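Local atomic coordinates of flavin reductase (Uncultured bacterium, PDB entry 5CHO), a protein that binds FAD and probably reduces it to supply reduced flavin to the partner tryptophan halogenase of a bacterial two-component system. Residues L139-A143 / L144-E148; Y155-D159 / H160-V164. All blocks are in the same frame, centred on the assembly; numbering follows the deposited sequence.

Contact 1: residues L139-A143 / L144-E148; sequences LARGA and LAWFE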
loop_
_atom_site.group_PDB
_atom_site.type_symbol
_atom_site.label_atom_id
_atom_site.label_comp_id
_atom_site.label_asym_id
_atom_site.label_seq_id
_atom_site.Cartn_x
_atom_site.Cartn_y
_atom_site.Cartn_z
ATOM N N LEU A 139 -4.685 -14.282 -14.458
ATOM C CA LEU A 139 -3.434 -13.996 -13.773
ATOM C C LEU A 139 -2.340 -13.861 -14.824
ATOM O O LEU A 139 -2.207 -14.711 -15.704
ATOM C CB LEU A 139 -3.102 -15.104 -12.769
ATOM C CG LEU A 139 -4.114 -15.294 -11.637
ATOM C CD1 LEU A 139 -3.867 -16.605 -10.909
ATOM C CD2 LEU A 139 -4.026 -14.132 -10.660
ATOM N N ALA A 140 -1.565 -12.786 -14.730
ATOM C CA ALA A 140 -0.566 -12.477 -15.744
ATOM C C ALA A 140 0.685 -13.341 -15.613
ATOM O O ALA A 140 1.325 -13.377 -14.561
ATOM C CB ALA A 140 -0.194 -11.007 -15.680
ATOM N N ARG A 141 1.019 -14.040 -16.692
ATOM C CA ARG A 141 2.254 -14.801 -16.776
ATOM C C ARG A 141 3.452 -13.857 -16.702
ATOM O O ARG A 141 3.406 -12.746 -17.230
ATOM C CB ARG A 141 2.277 -15.603 -18.076
ATOM C CG ARG A 141 1.159 -16.618 -18.156
ATOM C CD ARG A 141 1.402 -17.671 -19.210
ATOM N NE ARG A 141 0.291 -18.616 -19.258
ATOM C CZ ARG A 141 0.169 -19.673 -18.461
ATOM N NH1 ARG A 141 1.092 -19.942 -17.542
ATOM N NH2 ARG A 141 -0.886 -20.468 -18.580
ATOM N N GLY A 142 4.517 -14.296 -16.040
ATOM C CA GLY A 142 5.709 -13.479 -15.889
ATOM C C GLY A 142 5.652 -12.570 -14.677
ATOM O O GLY A 142 6.606 -11.844 -14.402
ATOM N N ALA A 143 4.533 -12.598 -13.958
ATOM C CA ALA A 143 4.378 -11.793 -12.749
ATOM C C ALA A 143 5.296 -12.289 -11.636
ATOM O O ALA A 143 5.709 -13.449 -11.632
ATOM C CB ALA A 143 2.930 -11.808 -12.282
ATOM N N LEU A 144 5.611 -11.402 -10.698
ATOM C CA LEU A 144 6.392 -11.756 -9.522
ATOM C C LEU A 144 5.603 -12.656 -8.575
ATOM O O LEU A 144 6.187 -13.461 -7.853
ATOM C CB LEU A 144 6.853 -10.492 -8.792
ATOM C CG LEU A 144 7.733 -9.553 -9.624
ATOM C CD1 LEU A 144 8.195 -8.369 -8.782
ATOM C CD2 LEU A 144 8.910 -10.288 -10.249
ATOM N N ALA A 145 4.279 -12.511 -8.577
ATOM C CA ALA A 145 3.422 -13.297 -7.691
ATOM C C ALA A 145 1.958 -13.304 -8.140
ATOM O O ALA A 145 1.508 -12.387 -8.828
ATOM C CB ALA A 145 3.525 -12.768 -6.265
ATOM N N TRP A 146 1.229 -14.345 -7.741
ATOM C CA TRP A 146 -0.210 -14.446 -7.981
ATOM C C TRP A 146 -0.992 -14.590 -6.680
ATOM O O TRP A 146 -0.530 -15.229 -5.736
ATOM C CB TRP A 146 -0.538 -15.643 -8.883
ATOM C CG TRP A 146 -0.143 -15.509 -10.327
ATOM C CD1 TRP A 146 0.168 -14.364 -11.002
ATOM C CD2 TRP A 146 -0.041 -16.574 -11.280
ATOM N NE1 TRP A 146 0.463 -14.652 -12.314
ATOM C CE2 TRP A 146 0.344 -16.004 -12.509
ATOM C CE3 TRP A 146 -0.233 -17.955 -11.210
ATOM C CZ2 TRP A 146 0.538 -16.769 -13.657
ATOM C CZ3 TRP A 146 -0.040 -18.710 -12.346
ATOM C CH2 TRP A 146 0.342 -18.118 -13.553
ATOM N N PHE A 147 -2.175 -13.979 -6.638
ATOM C CA PHE A 147 -3.122 -14.191 -5.547
ATOM C C PHE A 147 -4.514 -14.413 -6.122
ATOM O O PHE A 147 -4.884 -13.781 -7.111
ATOM C CB PHE A 147 -3.186 -13.002 -4.581
ATOM C CG PHE A 147 -1.869 -12.619 -3.969
ATOM C CD1 PHE A 147 -1.465 -13.148 -2.749
ATOM C CD2 PHE A 147 -1.034 -11.721 -4.616
ATOM C CE1 PHE A 147 -0.251 -12.785 -2.188
ATOM C CE2 PHE A 147 0.173 -11.351 -4.058
ATOM C CZ PHE A 147 0.568 -11.887 -2.845
ATOM N N GLU A 148 -5.277 -15.310 -5.506
ATOM C CA GLU A 148 -6.719 -15.373 -5.733
ATOM C C GLU A 148 -7.415 -15.065 -4.423
ATOM O O GLU A 148 -6.982 -15.515 -3.362
ATOM C CB GLU A 148 -7.169 -16.738 -6.256
ATOM C CG GLU A 148 -6.620 -17.114 -7.615
ATOM C CD GLU A 148 -7.154 -18.450 -8.092
ATOM O OE1 GLU A 148 -8.218 -18.465 -8.746
ATOM O OE2 GLU A 148 -6.521 -19.487 -7.804
#
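Leu-139 lies over one face of the Trp-146 indole. Its CB sits 3.5 Å from the centroid of the five-membered ring and only 8° off the ring normal, a CH-pi contact. With CG anti to the carbonyl carbon (chi1 -62°), the branch of Leu-139 is carried toward the CG–CD2 side of the indole: CD1 packs 3.8 Å from Trp-146 CD2, and CD2 turns to the backbone, 3.7 Å from Phe-147 O. Ala-140 contributes its carbonyl. Trp-146 NE1 donates to Ala-140 O over 2.7 Å, with an N-H...O angle of 158°. The oxygen lies in the plane of the indole, whereas the nitrogen stands well above the plane of the carbonyl. One residue thus covers a face of the ring while the next holds its N-H edge, which together fix the rotation of the indole.

Ala-140 also opens a type II beta turn that closes at Ala-143, whose N makes a weak 3.4 Å bond to the same Ala-140 O. Arg-141 brings its CA to the rim of the benzene part, 4.1 Å from Trp-146 CZ2. Gly-142 follows in a positive-phi conformation suited to a residue without a side chain. Ala-143 ends the turn with CB 3.8 Å from Trp-146 NE1. Together these contacts set the tryptophan of the outgoing strand back against the turn that precedes it.

The turn joins strand 138-140, paired with strand 129-131, to strand 145-157 of the large antiparallel sheet. Ser-99 of strand 95-100 packs against Leu-139, Ala-143 and Trp-146, His-173 meets the indole edge-to-face, and Phe-147 reaches Ile-40 of the second subunit.

Contact 2: residues Y155-D159 / H160-V164; sequences YDAGD and HSIFV. With FAD (flavin-adenine dinucleotide), chain I.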
loop_
_atom_site.group_PDB
_atom_site.type_symbol
_atom_site.label_atom_id
_atom_site.label_comp_id
_atom_site.label_asym_id
_atom_site.label_seq_id
_atom_site.Cartn_x
_atom_site.Cartn_y
_atom_site.Cartn_z
ATOM N N TYR A 155 -15.541 -1.719 2.084
ATOM C CA TYR A 155 -15.721 -0.642 3.053
ATOM C C TYR A 155 -15.741 0.698 2.341
ATOM O O TYR A 155 -14.975 0.927 1.402
ATOM C CB TYR A 155 -14.609 -0.614 4.113
ATOM C CG TYR A 155 -14.552 -1.763 5.105
ATOM C CD1 TYR A 155 -15.603 -2.015 5.982
ATOM C CD2 TYR A 155 -13.408 -2.540 5.221
ATOM C CE1 TYR A 155 -15.533 -3.046 6.907
ATOM C CE2 TYR A 155 -13.326 -3.568 6.142
ATOM C CZ TYR A 155 -14.389 -3.814 6.984
ATOM O OH TYR A 155 -14.304 -4.832 7.905
ATOM N N ASP A 156 -16.626 1.579 2.790
ATOM C CA ASP A 156 -16.687 2.930 2.254
ATOM C C ASP A 156 -15.406 3.678 2.585
ATOM O O ASP A 156 -14.847 3.517 3.670
ATOM C CB ASP A 156 -17.881 3.694 2.828
ATOM C CG ASP A 156 -19.213 3.103 2.416
ATOM O OD1 ASP A 156 -20.171 3.197 3.211
ATOM O OD2 ASP A 156 -19.302 2.546 1.303
ATOM N N ALA A 157 -14.942 4.492 1.643
ATOM C CA ALA A 157 -13.718 5.258 1.826
ATOM C C ALA A 157 -13.696 6.433 0.850
ATOM O O ALA A 157 -12.809 6.535 0.001
ATOM C CB ALA A 157 -12.497 4.376 1.639
ATOM N N GLY A 158 -14.680 7.317 0.973
ATOM C CA GLY A 158 -14.785 8.473 0.101
ATOM C C GLY A 158 -15.068 8.089 -1.341
ATOM O O GLY A 158 -16.010 7.347 -1.617
ATOM N N ASP A 159 -14.253 8.589 -2.266
ATOM C CA ASP A 159 -14.477 8.337 -3.687
ATOM C C ASP A 159 -13.921 6.970 -4.122
ATOM O O ASP A 159 -13.970 6.616 -5.301
ATOM C CB ASP A 159 -13.880 9.471 -4.531
ATOM C CG ASP A 159 -12.383 9.654 -4.323
ATOM O OD1 ASP A 159 -11.670 8.669 -4.031
ATOM O OD2 ASP A 159 -11.915 10.801 -4.466
ATOM N N HIS A 160 -13.386 6.223 -3.160
ATOM C CA HIS A 160 -12.981 4.832 -3.367
ATOM C C HIS A 160 -13.725 3.941 -2.389
ATOM O O HIS A 160 -14.320 4.426 -1.426
ATOM C CB HIS A 160 -11.473 4.635 -3.165
ATOM C CG HIS A 160 -10.629 5.076 -4.320
ATOM N ND1 HIS A 160 -10.588 6.378 -4.764
ATOM C CD2 HIS A 160 -9.756 4.385 -5.092
ATOM C CE1 HIS A 160 -9.742 6.467 -5.778
ATOM N NE2 HIS A 160 -9.228 5.271 -5.997
ATOM N N SER A 161 -13.688 2.639 -2.638
ATOM C CA SER A 161 -14.057 1.659 -1.627
ATOM C C SER A 161 -12.854 0.773 -1.361
ATOM O O SER A 161 -12.070 0.499 -2.268
ATOM C CB SER A 161 -15.256 0.818 -2.070
ATOM O OG SER A 161 -16.442 1.591 -2.084
ATOM N N ILE A 162 -12.715 0.326 -0.118
ATOM C CA ILE A 162 -11.655 -0.599 0.254
ATOM C C ILE A 162 -12.184 -2.022 0.179
ATOM O O ILE A 162 -13.063 -2.405 0.949
ATOM C CB ILE A 162 -11.121 -0.311 1.671
ATOM C CG1 ILE A 162 -10.549 1.110 1.744
ATOM C CG2 ILE A 162 -10.044 -1.316 2.054
ATOM C CD1 ILE A 162 -10.434 1.657 3.156
ATOM N N PHE A 163 -11.637 -2.805 -0.746
ATOM C CA PHE A 163 -12.070 -4.182 -0.941
ATOM C C PHE A 163 -11.107 -5.123 -0.232
ATOM O O PHE A 163 -9.953 -5.248 -0.634
ATOM C CB PHE A 163 -12.139 -4.533 -2.430
ATOM C CG PHE A 163 -13.241 -3.833 -3.170
ATOM C CD1 PHE A 163 -13.083 -2.530 -3.604
ATOM C CD2 PHE A 163 -14.438 -4.476 -3.426
ATOM C CE1 PHE A 163 -14.095 -1.884 -4.285
ATOM C CE2 PHE A 163 -15.453 -3.835 -4.108
ATOM C CZ PHE A 163 -15.280 -2.534 -4.536
ATOM N N VAL A 164 -11.589 -5.792 0.811
ATOM C CA VAL A 164 -10.772 -6.735 1.562
ATOM C C VAL A 164 -11.031 -8.139 1.039
ATOM O O VAL A 164 -12.174 -8.596 1.014
ATOM C CB VAL A 164 -11.074 -6.687 3.070
ATOM C CG1 VAL A 164 -10.090 -7.556 3.836
ATOM C CG2 VAL A 164 -11.021 -5.258 3.576
HETATM P PA FAD I . -12.942 2.578 -15.657
HETATM O O1A FAD I . -14.276 2.139 -16.192
HETATM O O2A FAD I . -11.914 2.529 -16.718
HETATM O O5B FAD I . -13.042 4.098 -15.111
HETATM C C5B FAD I . -11.842 4.731 -14.649
HETATM C C4B FAD I . -12.071 6.279 -14.485
HETATM O O4B FAD I . -12.193 6.819 -15.648
HETATM C C3B FAD I . -13.379 6.536 -13.746
HETATM O O3B FAD I . -13.243 7.583 -12.847
HETATM C C2B FAD I . -14.388 6.897 -14.835
HETATM O O2B FAD I . -15.327 7.999 -14.347
HETATM C C1B FAD I . -13.697 7.352 -15.820
HETATM N N9A FAD I . -14.226 6.867 -17.042
HETATM C C8A FAD I . -13.775 5.822 -17.778
HETATM N N7A FAD I . -14.574 5.706 -18.869
HETATM C C5A FAD I . -15.517 6.678 -18.802
HETATM C C6A FAD I . -16.575 7.013 -19.635
HETATM N N6A FAD I . -17.073 6.477 -20.893
HETATM N N1A FAD I . -17.377 8.056 -19.323
HETATM C C2A FAD I . -17.156 8.783 -18.182
HETATM N N3A FAD I . -16.118 8.451 -17.351
HETATM C C4A FAD I . -15.301 7.398 -17.668
HETATM N N1 FAD I . -7.352 2.959 -9.871
HETATM C C2 FAD I . -8.053 2.577 -8.646
HETATM O O2 FAD I . -9.282 2.688 -8.573
HETATM N N3 FAD I . -7.301 2.075 -7.501
HETATM C C4 FAD I . -5.881 1.956 -7.588
HETATM O O4 FAD I . -5.294 1.556 -6.684
HETATM C C4X FAD I . -5.176 2.351 -8.849
HETATM N N5 FAD I . -3.754 2.243 -8.958
HETATM C C5X FAD I . -3.061 2.625 -10.214
HETATM C C6 FAD I . -1.643 2.513 -10.322
HETATM C C7 FAD I . -0.996 2.884 -11.510
HETATM C C7M FAD I . 0.526 2.634 -11.280
HETATM C C8 FAD I . -1.757 3.354 -12.582
HETATM C C8M FAD I . -0.916 3.730 -13.849
HETATM C C9 FAD I . -3.149 3.460 -12.470
HETATM C C9A FAD I . -3.808 3.101 -11.286
HETATM N N10 FAD I . -5.261 3.217 -11.188
HETATM C C10 FAD I . -5.932 2.840 -9.960
HETATM C "C1'" FAD I . -6.080 3.729 -12.326
HETATM C "C2'" FAD I . -6.878 2.580 -12.972
HETATM O "O2'" FAD I . -5.996 1.572 -13.361
HETATM C "C3'" FAD I . -7.609 3.132 -14.173
HETATM O "O3'" FAD I . -8.541 4.077 -13.747
HETATM C "C4'" FAD I . -8.331 2.012 -14.929
HETATM O "O4'" FAD I . -8.746 2.486 -16.145
HETATM C "C5'" FAD I . -9.562 1.545 -14.124
HETATM O "O5'" FAD I . -10.233 0.512 -14.836
HETATM P P FAD I . -11.810 0.264 -14.571
HETATM O O1P FAD I . -12.400 -0.476 -15.743
HETATM O O2P FAD I . -12.005 -0.535 -13.275
HETATM O O3P FAD I . -12.506 1.664 -14.433
#
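Ala-157 and Ile-162 form the apolar centre of this hairpin end, with Ala-157 CB 3.7 Å from Ile-162 CD1. The isoleucine reaches the alanine through its longer branch, since CG1 is anti to the carbonyl carbon (chi1 -60°) and CD1 extends from it. On the same face of the sheet, Tyr-155 and Val-164 cross at a slant, and CE2 of the tyrosine ring comes 3.8 Å from Val-164 CG2. The phenol end continues into the dimer interface: Tyr-155 OH is hydrogen-bonded to Asp-156 O of the second subunit, and its ring stacks on Tyr-155 of that subunit.

Beneath these side chains the backbones pair antiparallel. Tyr-155 and Ile-162 are a hydrogen-bonded pair, joined by Tyr-155 N to Ile-162 O and Ile-162 N to Tyr-155 O, both 2.8 Å. Nearer the turn the pairing slackens. His-160 N donates to Ala-157 O over 3.2 Å, but the return bond from Ala-157 N to His-160 O is weak and bent. A type II' turn from Ala-157 to His-160 reverses the chain, with Gly-158 at its second position in a positive-phi conformation.

The polar edge is a His-carboxylate pair. His-160 ND1 donates to Asp-159 OD1 over 2.6 Å at 162°; the oxygen lies near the imidazole plane and is met on its anti side, the carboxylate and imidazole planes being 57° apart. Asp-159 OD2 accepts from Leu-71 N and Asp-72 N of the second subunit, so both carboxylate oxygens are held. His-160 lines the FAD pocket, its NE2 coming 3.6 Å from O2 of FAD in an oblique approach without a hydrogen bond.

The hairpin of strands 145-157 and 160-172 is flanked by strand 74-81, to which Ser-161 and Phe-163 are backbone-bonded, while helix 85-93 packs against Phe-163.

Strand 145-157 runs through both contacts: 139-148 lies at its start and 155-164 at its far end, where it turns into strand 160-172. Their centres are 24 Å apart on opposite sides of the chain's centre, and they do not touch. Contact 1 is the more buried, although its turn carries exposed residues; an indole is gripped there by an aliphatic side chain and one backbone carbonyl. Contact 2, partly buried, relies on antiparallel cross-strand bonds that weaken toward the turn and ends in a histidine-carboxylate pair whose imidazole approaches the flavin. Both reach the second subunit, contact 1 by apolar packing and contact 2 also by hydrogen bonds and a ring stack.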